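Long-range contacts in fructosyl amine:oxygen oxidoreductase (Neosartorya fumigata, PDB 4WCT), which probably catalyses the oxidative, FAD-dependent removal of the sugar from fructosyl amines (Amadori products), a deglycating reaction: residues Ile28-Ala33 against Val52-Pro57; Val209-Glu214 against Ser244-Lys249; Arg233-Ala238 against Ser378-Val383. All coordinates share one frame; numbering follows the deposited sequence. Where two conformers were deposited one is given.

Contact 1. Residues Ile28-Ala33 against Val52-Pro57; sequences IIVIGA and VTVLDP. With FAD (flavin-adenine dinucleotide), chain C.
Thr-53 and Val-30 knit the two strands together through the backbone: Val-30 N donates to Thr-53 O at 2.8 Å, and the amides of Thr-53 and Leu-55 give bonds to Ile-28 O and Val-30 O. The strands run parallel, 22° apart in direction, and Gly-32 N extends the pattern one step past the strand by reaching Leu-55 O. A water bonded to both Ile-28 O and Thr-53 OG1 bridges the other end.

The apolar side chains fall on two faces. Val-30 and Val-54 stand shoulder to shoulder on one face, with Val-30 CB 4.1 Å from Val-54 CG2; beta-branched residues suit such extended, buried positions. On the face that carries Ile-29, Ile-31 and Leu-55, Ile-29 CG2 meets Leu-55 CD1 at 3.9 Å. Beyond the strand, the small methyl CB of Ala-33 sits 3.6 Å from Val-54 CG1.

Strand 28-31, helix 35-46 and strand 52-56 form a right-handed beta-alpha-beta unit of the Rossmann type, and Gly-32 fits the first glycine of its GxGxxG pattern. Gly-32 CA lies 3.5 Å from FAD N3A, so the chain passes close by the adenosine, and its phi of 105° is a conformation that glycine adopts readily.

Polar contacts gather on Asp-56, the acid that ends the second strand. Its CG stands opposite the backbone N (chi1 -158°), which carries the carboxylate over to the ribose. Asp-56 OD1 accepts from FAD O2B at 2.7 Å, and OD2 accepts from FAD O3B, also at 2.7 Å. Ala-33 N approaches the anti lone pair of Asp-56 OD2 at 2.8 Å, fixing the carboxylate's rotation, while the amide of His-58 also bonds to OD1.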
loop_
_atom_site.group_PDB
_atom_site.type_symbol
_atom_site.label_atom_id
_atom_site.label_comp_id
_atom_site.label_asym_id
_atom_site.label_seq_id
_atom_site.Cartn_x
_atom_site.Cartn_y
_atom_site.Cartn_z
ATOM N N ILE A 28 14.970 2.728 20.512
ATOM C CA ILE A 28 13.895 3.004 19.579
ATOM C C ILE A 28 12.832 1.922 19.630
ATOM O O ILE A 28 13.160 0.732 19.658
ATOM C CB ILE A 28 14.456 3.120 18.142
ATOM C CG1 ILE A 28 15.495 4.246 18.104
ATOM C CG2 ILE A 28 13.333 3.502 17.177
ATOM C CD1 ILE A 28 16.321 4.240 16.865
ATOM N N ILE A 29 11.565 2.346 19.595
ATOM C CA ILE A 29 10.425 1.427 19.427
ATOM C C ILE A 29 9.730 1.755 18.111
ATOM O O ILE A 29 9.577 2.924 17.765
ATOM C CB ILE A 29 9.384 1.556 20.568
ATOM C CG1 ILE A 29 9.847 0.785 21.803
ATOM C CG2 ILE A 29 8.025 1.035 20.141
ATOM C CD1 ILE A 29 9.203 1.308 23.062
ATOM N N VAL A 30 9.516 0.719 17.307
ATOM C CA VAL A 30 8.741 0.842 16.067
ATOM C C VAL A 30 7.451 0.113 16.275
ATOM O O VAL A 30 7.448 -1.067 16.658
ATOM C CB VAL A 30 9.472 0.179 14.887
ATOM C CG1 VAL A 30 8.561 0.157 13.645
ATOM C CG2 VAL A 30 10.842 0.832 14.636
ATOM N N ILE A 31 6.342 0.835 16.137
ATOM C CA ILE A 31 5.030 0.258 16.267
ATOM C C ILE A 31 4.524 -0.101 14.866
ATOM O O ILE A 31 4.189 0.775 14.053
ATOM C CB ILE A 31 4.046 1.238 16.945
ATOM C CG1 ILE A 31 4.585 1.751 18.302
ATOM C CG2 ILE A 31 2.668 0.638 17.066
ATOM C CD1 ILE A 31 3.820 2.930 18.862
ATOM N N GLY A 32 4.410 -1.399 14.642
ATOM C CA GLY A 32 3.973 -1.974 13.372
ATOM C C GLY A 32 5.127 -2.580 12.568
ATOM O O GLY A 32 6.033 -1.868 12.093
ATOM N N ALA A 33 5.093 -3.881 12.453
ATOM C CA ALA A 33 6.092 -4.686 11.684
ATOM C C ALA A 33 5.519 -5.057 10.310
ATOM O O ALA A 33 5.495 -6.235 9.908
ATOM C CB ALA A 33 6.461 -5.931 12.461
ATOM N N VAL A 52 16.803 -1.529 18.965
ATOM C CA VAL A 52 15.526 -1.302 18.267
ATOM C C VAL A 52 14.592 -2.456 18.600
ATOM O O VAL A 52 14.955 -3.627 18.464
ATOM C CB VAL A 52 15.768 -1.210 16.751
ATOM C CG1 VAL A 52 14.453 -0.987 16.021
ATOM C CG2 VAL A 52 16.768 -0.124 16.416
ATOM N N THR A 53 13.346 -2.126 18.957
ATOM C CA THR A 53 12.324 -3.101 19.272
ATOM C C THR A 53 11.087 -2.771 18.430
ATOM O O THR A 53 10.676 -1.628 18.413
ATOM C CB THR A 53 11.919 -3.022 20.752
ATOM O OG1 THR A 53 13.076 -3.291 21.553
ATOM C CG2 THR A 53 10.820 -4.045 21.063
ATOM N N VAL A 54 10.577 -3.781 17.723
ATOM C CA VAL A 54 9.415 -3.652 16.869
ATOM C C VAL A 54 8.247 -4.412 17.466
ATOM O O VAL A 54 8.399 -5.568 17.840
ATOM C CB VAL A 54 9.683 -4.189 15.459
ATOM C CG1 VAL A 54 8.500 -3.860 14.537
ATOM C CG2 VAL A 54 10.964 -3.613 14.893
ATOM N N LEU A 55 7.116 -3.731 17.633
ATOM C CA LEU A 55 5.933 -4.330 18.245
ATOM C C LEU A 55 4.833 -4.536 17.193
ATOM O O LEU A 55 4.539 -3.615 16.448
ATOM C CB LEU A 55 5.370 -3.417 19.315
ATOM C CG LEU A 55 6.312 -3.013 20.460
ATOM C CD1 LEU A 55 5.703 -1.928 21.333
ATOM C CD2 LEU A 55 6.617 -4.268 21.259
ATOM N N ASP A 56 4.220 -5.707 17.174
ATOM C CA ASP A 56 3.050 -5.945 16.284
ATOM C C ASP A 56 2.134 -6.946 16.939
ATOM O O ASP A 56 2.607 -7.935 17.496
ATOM C CB ASP A 56 3.545 -6.507 14.922
ATOM C CG ASP A 56 2.549 -6.281 13.772
ATOM O OD1 ASP A 56 1.451 -6.855 13.809
ATOM O OD2 ASP A 56 2.930 -5.611 12.787
ATOM N N PRO A 57 0.828 -6.822 16.718
ATOM C CA PRO A 57 -0.071 -7.834 17.254
ATOM C C PRO A 57 0.036 -9.188 16.577
ATOM O O PRO A 57 -0.494 -10.183 17.095
ATOM C CB PRO A 57 -1.473 -7.229 16.994
ATOM C CG PRO A 57 -1.250 -6.206 15.925
ATOM C CD PRO A 57 0.085 -5.635 16.256
HETATM P PA FAD C . 0.919 -2.298 6.574
HETATM O O1A FAD C . 1.781 -2.973 5.546
HETATM O O2A FAD C . -0.558 -2.534 6.606
HETATM O O5B FAD C . 1.537 -2.670 7.970
HETATM C C5B FAD C . 0.929 -2.177 9.174
HETATM C C4B FAD C . 1.361 -3.087 10.319
HETATM O O4B FAD C . 0.945 -2.487 11.588
HETATM C C3B FAD C . 0.759 -4.488 10.268
HETATM O O3B FAD C . 1.765 -5.513 10.298
HETATM C C2B FAD C . -0.131 -4.545 11.513
HETATM O O2B FAD C . -0.310 -5.841 12.081
HETATM C C1B FAD C . 0.554 -3.537 12.438
HETATM N N9A FAD C . -0.374 -3.010 13.463
HETATM C C8A FAD C . -1.682 -2.729 13.327
HETATM N N7A FAD C . -2.207 -2.327 14.508
HETATM C C5A FAD C . -1.167 -2.275 15.380
HETATM C C6A FAD C . -1.035 -1.995 16.804
HETATM N N6A FAD C . -2.101 -1.612 17.529
HETATM N N1A FAD C . 0.186 -2.164 17.352
HETATM C C2A FAD C . 1.273 -2.523 16.655
HETATM N N3A FAD C . 1.209 -2.836 15.350
HETATM C C4A FAD C . 0.025 -2.730 14.698
HETATM N N1 FAD C . 0.794 -0.049 -2.981
HETATM C C2 FAD C . 1.660 -0.056 -4.054
HETATM O O2 FAD C . 2.721 0.551 -3.929
HETATM N N3 FAD C . 1.415 -0.788 -5.144
HETATM C C4 FAD C . 0.247 -1.442 -5.319
HETATM O O4 FAD C . -0.033 -2.132 -6.338
HETATM C C4X FAD C . -0.724 -1.454 -4.239
HETATM N N5 FAD C . -1.903 -2.120 -4.365
HETATM C C5X FAD C . -2.666 -2.309 -3.245
HETATM C C6 FAD C . -3.756 -3.173 -3.260
HETATM C C7 FAD C . -4.577 -3.271 -2.152
HETATM C C7M FAD C . -5.692 -4.254 -2.169
HETATM C C8 FAD C . -4.247 -2.509 -0.941
HETATM C C8M FAD C . -5.060 -2.606 0.297
HETATM C C9 FAD C . -3.115 -1.735 -0.879
HETATM C C9A FAD C . -2.338 -1.561 -2.005
HETATM N N10 FAD C . -1.238 -0.699 -1.977
HETATM C C10 FAD C . -0.361 -0.710 -3.062
HETATM C "C1'" FAD C . -0.864 0.138 -0.846
HETATM C "C2'" FAD C . 0.177 -0.508 0.054
HETATM O "O2'" FAD C . -0.260 -1.837 0.308
HETATM C "C3'" FAD C . 0.264 0.299 1.357
HETATM O "O3'" FAD C . 0.366 1.699 1.059
HETATM C "C4'" FAD C . 1.447 -0.146 2.222
HETATM O "O4'" FAD C . 1.502 -1.571 2.258
HETATM C "C5'" FAD C . 1.220 0.384 3.631
HETATM O "O5'" FAD C . 2.338 0.019 4.440
HETATM P P FAD C . 2.268 0.244 6.030
HETATM O O1P FAD C . 3.560 -0.275 6.618
HETATM O O2P FAD C . 1.834 1.673 6.251
HETATM O O3P FAD C . 1.064 -0.717 6.479
HETATM O O HOH W 1 14.208 -0.681 21.912
#

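Contact 2. Residues Val209-Glu214 against Ser244-Lys249; sequences VSLVYE and SLLDFK
Leu-245 lays its methyl CD2 against the peptide that follows Val-209, 3.6 Å from Val-209 C. The methyl packs on backbone rather than on the side chains of Val-209 and Ser-210, whose CB atoms point away; these two residues form a classic beta bulge facing Arg-222. The other methyl branch of Leu-245 is turned toward Leu-236 and Ile-31, and its side chain touches the FAD, so one leucine packs against strand 208-214 with CD2 and lines the cofactor pocket as well.

Leu-211, buried, points its side chain at the loop and sets CG 3.6 Å from Leu-245 O. The Leu-211 and Leu-246 side chains meet at a slant, CD1 to CD1 at 4.1 Å. A trans chi1 (177°) swings the isobutyl group of Leu-246 toward the strand, and its CD1 comes within 3.7 Å of Tyr-213 OH, the two side chains crossing at about a right angle.

No direct hydrogen bond joins the segments; water does the work. One water accepts from Leu-211 N and donates to Leu-245 O at 2.8 Å. Another, at the edge of the Tyr-213 ring, donates to the same carbonyl and lies unusually close to Tyr-213 OH, at 2.5 Å. A third bridges Val-209 O and Ser-244 O. With three leucines giving the apolar contact, the fit probably depends on these waters keeping the carbonyls satisfied.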
loop_
_atom_site.group_PDB
_atom_site.type_symbol
_atom_site.label_atom_id
_atom_site.label_comp_id
_atom_site.label_asym_id
_atom_site.label_seq_id
_atom_site.Cartn_x
_atom_site.Cartn_y
_atom_site.Cartn_z
ATOM N N VAL A 209 -1.906 -0.674 22.519
ATOM C CA VAL A 209 -3.228 -0.065 22.770
ATOM C C VAL A 209 -3.143 1.441 22.995
ATOM O O VAL A 209 -4.149 2.159 22.875
ATOM C CB VAL A 209 -4.022 -0.780 23.902
ATOM C CG1 VAL A 209 -4.256 -2.240 23.578
ATOM C CG2 VAL A 209 -3.353 -0.639 25.272
ATOM N N SER A 210 -1.957 1.938 23.311
ATOM C CA SER A 210 -1.794 3.344 23.673
ATOM C C SER A 210 -0.332 3.748 23.517
ATOM O O SER A 210 0.562 2.962 23.798
ATOM C CB SER A 210 -2.229 3.603 25.141
ATOM O OG SER A 210 -2.182 4.996 25.405
ATOM N N LEU A 211 -0.114 5.003 23.170
ATOM C CA LEU A 211 1.164 5.650 23.394
ATOM C C LEU A 211 1.213 6.102 24.855
ATOM O O LEU A 211 0.166 6.292 25.480
ATOM C CB LEU A 211 1.341 6.862 22.486
ATOM C CG LEU A 211 1.288 6.594 20.970
ATOM C CD1 LEU A 211 1.460 7.884 20.190
ATOM C CD2 LEU A 211 2.354 5.581 20.578
ATOM N N VAL A 212 2.423 6.188 25.374
ATOM C CA VAL A 212 2.673 6.571 26.760
ATOM C C VAL A 212 3.381 7.929 26.792
ATOM O O VAL A 212 4.303 8.186 26.029
ATOM C CB VAL A 212 3.495 5.491 27.480
ATOM C CG1 VAL A 212 3.730 5.862 28.942
ATOM C CG2 VAL A 212 2.782 4.159 27.387
ATOM N N TYR A 213 2.839 8.856 27.587
ATOM C CA TYR A 213 3.335 10.233 27.622
ATOM C C TYR A 213 3.881 10.594 28.987
ATOM O O TYR A 213 3.400 10.095 29.987
ATOM C CB TYR A 213 2.211 11.202 27.299
ATOM C CG TYR A 213 1.700 11.090 25.893
ATOM C CD1 TYR A 213 0.657 10.222 25.585
ATOM C CD2 TYR A 213 2.159 11.941 24.903
ATOM C CE1 TYR A 213 0.167 10.110 24.296
ATOM C CE2 TYR A 213 1.593 11.905 23.629
ATOM C CZ TYR A 213 0.652 10.939 23.327
ATOM O OH TYR A 213 0.143 10.866 22.041
ATOM N N GLU A 214 4.932 11.400 28.994
ATOM C CA GLU A 214 5.443 12.023 30.222
ATOM C C GLU A 214 5.952 13.401 29.874
ATOM O O GLU A 214 6.681 13.560 28.899
ATOM C CB GLU A 214 6.570 11.198 30.822
ATOM C CG GLU A 214 6.064 9.971 31.562
ATOM C CD GLU A 214 7.186 9.058 32.014
ATOM O OE1 GLU A 214 8.350 9.518 32.052
ATOM O OE2 GLU A 214 6.900 7.877 32.317
ATOM N N SER A 244 -5.946 4.719 15.334
ATOM C CA SER A 244 -6.538 4.524 16.657
ATOM C C SER A 244 -5.573 4.836 17.813
ATOM O O SER A 244 -6.010 4.937 18.974
ATOM C CB SER A 244 -7.069 3.097 16.787
ATOM O OG SER A 244 -5.985 2.198 16.915
ATOM N N LEU A 245 -4.306 5.110 17.502
ATOM C CA LEU A 245 -3.259 5.229 18.521
ATOM C C LEU A 245 -2.794 6.652 18.743
ATOM O O LEU A 245 -2.061 6.928 19.682
ATOM C CB LEU A 245 -2.049 4.364 18.141
ATOM C CG LEU A 245 -2.326 2.873 18.120
ATOM C CD1 LEU A 245 -1.069 2.157 17.683
ATOM C CD2 LEU A 245 -2.768 2.362 19.484
ATOM N N LEU A 246 -3.208 7.553 17.867
ATOM C CA LEU A 246 -2.861 8.962 17.952
ATOM C C LEU A 246 -4.013 9.735 17.336
ATOM O O LEU A 246 -4.612 9.268 16.375
ATOM C CB LEU A 246 -1.575 9.236 17.184
ATOM C CG LEU A 246 -1.084 10.671 17.094
ATOM C CD1 LEU A 246 -0.457 11.052 18.432
ATOM C CD2 LEU A 246 -0.087 10.834 15.957
ATOM N N ASP A 247 -4.249 10.953 17.810
ATOM C CA ASP A 247 -5.151 11.862 17.132
ATOM C C ASP A 247 -4.474 12.539 15.943
ATOM O O ASP A 247 -3.644 13.418 16.103
ATOM C CB ASP A 247 -5.707 12.916 18.103
ATOM C CG ASP A 247 -6.761 13.809 17.466
ATOM O OD1 ASP A 247 -7.102 13.638 16.266
ATOM O OD2 ASP A 247 -7.201 14.761 18.166
ATOM N N PHE A 248 -4.714 11.987 14.751
ATOM C CA PHE A 248 -4.120 12.508 13.544
ATOM C C PHE A 248 -4.866 13.714 12.985
ATOM O O PHE A 248 -4.510 14.226 11.906
ATOM C CB PHE A 248 -4.056 11.396 12.492
ATOM C CG PHE A 248 -2.860 10.511 12.619
ATOM C CD1 PHE A 248 -1.666 10.886 12.055
ATOM C CD2 PHE A 248 -2.924 9.328 13.329
ATOM C CE1 PHE A 248 -0.553 10.078 12.148
ATOM C CE2 PHE A 248 -1.808 8.521 13.439
ATOM C CZ PHE A 248 -0.628 8.905 12.840
ATOM N N LYS A 249 -5.871 14.206 13.714
ATOM C CA LYS A 249 -6.554 15.454 13.329
ATOM C C LYS A 249 -7.135 15.325 11.923
ATOM O O LYS A 249 -7.025 16.231 11.097
ATOM C CB LYS A 249 -5.587 16.638 13.419
ATOM C CG LYS A 249 -4.976 16.791 14.803
ATOM C CD LYS A 249 -6.046 17.045 15.852
ATOM C CE LYS A 249 -5.437 17.409 17.199
ATOM N NZ LYS A 249 -6.390 17.243 18.329
HETATM O O HOH W 2 -5.048 4.960 21.869
HETATM O O HOH W 3 -2.685 6.349 22.387
HETATM O O HOH W 4 -1.795 9.387 21.607
#

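Contact 3. Residues Arg233-Ala238 against Ser378-Val383; sequences RTILSA and SLLVAV. With FAD (flavin-adenine dinucleotide), chain C.
The side chains of Ile-235 and Leu-380 rise together from one face of the sheet, flank to flank, with Ile-235 CG1 4.1 Å from Leu-380 CD2. On the other face, Leu-379 turns CD1 back across the gap between strands: with chi1 extended at 174°, the methyl lies 3.6 Å from Thr-234 O and 4.3 Å from Leu-236 CB. Val-383 CG1 lies 3.6 Å from Leu-236 O. Branched aliphatic chains suit both faces, since both are buried.

Arg-233 uses its aliphatic part here: CD lies 3.6 Å from Ser-378 O, while NH2 bonds to Ser-20 O, and Ser-378 OG bonds to Asp-217. Four parallel-strand hydrogen bonds hold the backbones, among them Leu-236 N to Leu-380 O at 2.8 Å and Ala-382 N to Leu-236 O.

Past the strand end, Ala-238 CA approaches FAD O4B at 3.3 Å, a place suited to a small residue. Strand 233-236 lies between strands 28-31 and 379-383 in the sheet of the FAD-binding fold. Helix 393-404 packs on Leu-380 and Ala-382, and antiparallel strand 369-372 lies beyond strand 379-383.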
loop_
_atom_site.group_PDB
_atom_site.type_symbol
_atom_site.label_atom_id
_atom_site.label_comp_id
_atom_site.label_asym_id
_atom_site.label_seq_id
_atom_site.Cartn_x
_atom_site.Cartn_y
_atom_site.Cartn_z
ATOM N N ARG A 233 13.027 7.093 21.448
ATOM C CA ARG A 233 12.187 7.524 20.307
ATOM C C ARG A 233 11.184 6.443 19.949
ATOM O O ARG A 233 11.445 5.270 20.157
ATOM C CB ARG A 233 13.002 7.789 19.063
ATOM C CG ARG A 233 14.036 8.907 19.160
ATOM C CD ARG A 233 13.339 10.252 19.278
ATOM N NE ARG A 233 14.263 11.370 19.112
ATOM C CZ ARG A 233 15.048 11.831 20.084
ATOM N NH1 ARG A 233 14.935 11.342 21.309
ATOM N NH2 ARG A 233 15.833 12.877 19.863
ATOM N N THR A 234 9.982 6.884 19.559
ATOM C CA THR A 234 8.903 5.964 19.196
ATOM C C THR A 234 8.472 6.291 17.780
ATOM O O THR A 234 8.248 7.476 17.433
ATOM C CB THR A 234 7.718 6.085 20.163
ATOM O OG1 THR A 234 8.162 5.739 21.482
ATOM C CG2 THR A 234 6.574 5.222 19.749
ATOM N N ILE A 235 8.470 5.265 16.928
ATOM C CA ILE A 235 8.042 5.433 15.527
ATOM C C ILE A 235 6.711 4.730 15.330
ATOM O O ILE A 235 6.597 3.534 15.585
ATOM C CB ILE A 235 9.086 4.852 14.564
ATOM C CG1 ILE A 235 10.439 5.561 14.772
ATOM C CG2 ILE A 235 8.626 4.991 13.105
ATOM C CD1 ILE A 235 11.554 4.970 13.925
ATOM N N LEU A 236 5.695 5.479 14.918
ATOM C CA LEU A 236 4.387 4.906 14.676
ATOM C C LEU A 236 4.225 4.607 13.189
ATOM O O LEU A 236 4.093 5.540 12.378
ATOM C CB LEU A 236 3.298 5.849 15.170
ATOM C CG LEU A 236 1.841 5.440 14.946
ATOM C CD1 LEU A 236 1.497 4.053 15.440
ATOM C CD2 LEU A 236 0.879 6.449 15.571
ATOM N N SER A 237 4.288 3.323 12.856
ATOM C CA SER A 237 4.183 2.830 11.459
ATOM C C SER A 237 3.274 1.648 11.415
ATOM O O SER A 237 3.628 0.590 10.885
ATOM C CB SER A 237 5.576 2.491 10.884
ATOM O OG SER A 237 6.277 1.554 11.692
ATOM N N ALA A 238 2.035 1.855 11.877
ATOM C CA ALA A 238 1.101 0.765 12.013
ATOM C C ALA A 238 0.017 0.784 10.934
ATOM O O ALA A 238 -0.998 0.154 11.104
ATOM C CB ALA A 238 0.492 0.733 13.417
ATOM N N SER A 378 9.621 13.334 20.419
ATOM C CA SER A 378 10.212 11.994 20.419
ATOM C C SER A 378 9.374 11.007 19.616
ATOM O O SER A 378 9.753 9.841 19.505
ATOM C CB SER A 378 10.433 11.474 21.836
ATOM O OG SER A 378 11.202 12.408 22.571
ATOM N N LEU A 379 8.225 11.464 19.113
ATOM C CA LEU A 379 7.368 10.629 18.278
ATOM C C LEU A 379 7.616 10.985 16.818
ATOM O O LEU A 379 7.464 12.140 16.416
ATOM C CB LEU A 379 5.896 10.876 18.632
ATOM C CG LEU A 379 4.881 10.175 17.730
ATOM C CD1 LEU A 379 4.913 8.671 17.956
ATOM C CD2 LEU A 379 3.496 10.708 18.045
ATOM N N LEU A 380 7.845 9.958 16.010
ATOM C CA LEU A 380 7.885 10.085 14.562
ATOM C C LEU A 380 6.743 9.256 13.979
ATOM O O LEU A 380 6.549 8.132 14.394
ATOM C CB LEU A 380 9.197 9.535 14.038
ATOM C CG LEU A 380 9.394 9.552 12.526
ATOM C CD1 LEU A 380 9.576 10.965 11.997
ATOM C CD2 LEU A 380 10.610 8.723 12.201
ATOM N N VAL A 381 5.901 9.891 13.194
ATOM C CA VAL A 381 4.834 9.166 12.473
ATOM C C VAL A 381 5.309 8.828 11.056
ATOM O O VAL A 381 5.960 9.621 10.401
ATOM C CB VAL A 381 3.492 9.952 12.459
ATOM C CG1 VAL A 381 3.007 10.233 13.873
ATOM C CG2 VAL A 381 3.577 11.248 11.658
ATOM N N ALA A 382 4.953 7.639 10.590
ATOM C CA ALA A 382 5.274 7.198 9.238
ATOM C C ALA A 382 4.096 6.374 8.731
ATOM O O ALA A 382 4.012 5.167 8.937
ATOM C CB ALA A 382 6.579 6.398 9.214
ATOM N N VAL A 383 3.138 7.114 8.185
ATOM C CA VAL A 383 1.806 6.620 7.878
ATOM C C VAL A 383 1.330 7.238 6.564
ATOM O O VAL A 383 2.046 8.020 5.907
ATOM C CB VAL A 383 0.820 6.937 9.020
ATOM C CG1 VAL A 383 1.223 6.227 10.314
ATOM C CG2 VAL A 383 0.693 8.422 9.245
HETATM P PA FAD C . 0.919 -2.298 6.574
HETATM O O1A FAD C . 1.781 -2.973 5.546
HETATM O O2A FAD C . -0.558 -2.534 6.606
HETATM O O5B FAD C . 1.537 -2.670 7.970
HETATM C C5B FAD C . 0.929 -2.177 9.174
HETATM C C4B FAD C . 1.361 -3.087 10.319
HETATM O O4B FAD C . 0.945 -2.487 11.588
HETATM C C3B FAD C . 0.759 -4.488 10.268
HETATM O O3B FAD C . 1.765 -5.513 10.298
HETATM C C2B FAD C . -0.131 -4.545 11.513
HETATM O O2B FAD C . -0.310 -5.841 12.081
HETATM C C1B FAD C . 0.554 -3.537 12.438
HETATM N N9A FAD C . -0.374 -3.010 13.463
HETATM C C8A FAD C . -1.682 -2.729 13.327
HETATM N N7A FAD C . -2.207 -2.327 14.508
HETATM C C5A FAD C . -1.167 -2.275 15.380
HETATM C C6A FAD C . -1.035 -1.995 16.804
HETATM N N6A FAD C . -2.101 -1.612 17.529
HETATM N N1A FAD C . 0.186 -2.164 17.352
HETATM C C2A FAD C . 1.273 -2.523 16.655
HETATM N N3A FAD C . 1.209 -2.836 15.350
HETATM C C4A FAD C . 0.025 -2.730 14.698
HETATM N N1 FAD C . 0.794 -0.049 -2.981
HETATM C C2 FAD C . 1.660 -0.056 -4.054
HETATM O O2 FAD C . 2.721 0.551 -3.929
HETATM N N3 FAD C . 1.415 -0.788 -5.144
HETATM C C4 FAD C . 0.247 -1.442 -5.319
HETATM O O4 FAD C . -0.033 -2.132 -6.338
HETATM C C4X FAD C . -0.724 -1.454 -4.239
HETATM N N5 FAD C . -1.903 -2.120 -4.365
HETATM C C5X FAD C . -2.666 -2.309 -3.245
HETATM C C6 FAD C . -3.756 -3.173 -3.260
HETATM C C7 FAD C . -4.577 -3.271 -2.152
HETATM C C7M FAD C . -5.692 -4.254 -2.169
HETATM C C8 FAD C . -4.247 -2.509 -0.941
HETATM C C8M FAD C . -5.060 -2.606 0.297
HETATM C C9 FAD C . -3.115 -1.735 -0.879
HETATM C C9A FAD C . -2.338 -1.561 -2.005
HETATM N N10 FAD C . -1.238 -0.699 -1.977
HETATM C C10 FAD C . -0.361 -0.710 -3.062
HETATM C "C1'" FAD C . -0.864 0.138 -0.846
HETATM C "C2'" FAD C . 0.177 -0.508 0.054
HETATM O "O2'" FAD C . -0.260 -1.837 0.308
HETATM C "C3'" FAD C . 0.264 0.299 1.357
HETATM O "O3'" FAD C . 0.366 1.699 1.059
HETATM C "C4'" FAD C . 1.447 -0.146 2.222
HETATM O "O4'" FAD C . 1.502 -1.571 2.258
HETATM C "C5'" FAD C . 1.220 0.384 3.631
HETATM O "O5'" FAD C . 2.338 0.019 4.440
HETATM P P FAD C . 2.268 0.244 6.030
HETATM O O1P FAD C . 3.560 -0.275 6.618
HETATM O O2P FAD C . 1.834 1.673 6.251
HETATM O O3P FAD C . 1.064 -0.717 6.479
#

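How the contacts relate
From the N terminus, contact 1 closes first, a short loop of 18 residues that holds helix 35-46. Contact 2 opens later, at 209-214, and contact 3 opens at 233-238 before contact 2 closes at 244-249; the two therefore cross, and contact 3 closes only at 378-383, after 139 intervening residues. Contacts 1 and 3 share one sheet, because strands 28-31 and 233-236 are neighbours in it, and both reach the FAD. Contact 2 lies against that sheet: Leu-211 packs on Ile-31, and Phe-248 on Val-381 and Val-383. Together they tie the sheet, the small antiparallel sheet and the loop before strand 253-263 around the adenosine end of the cofactor.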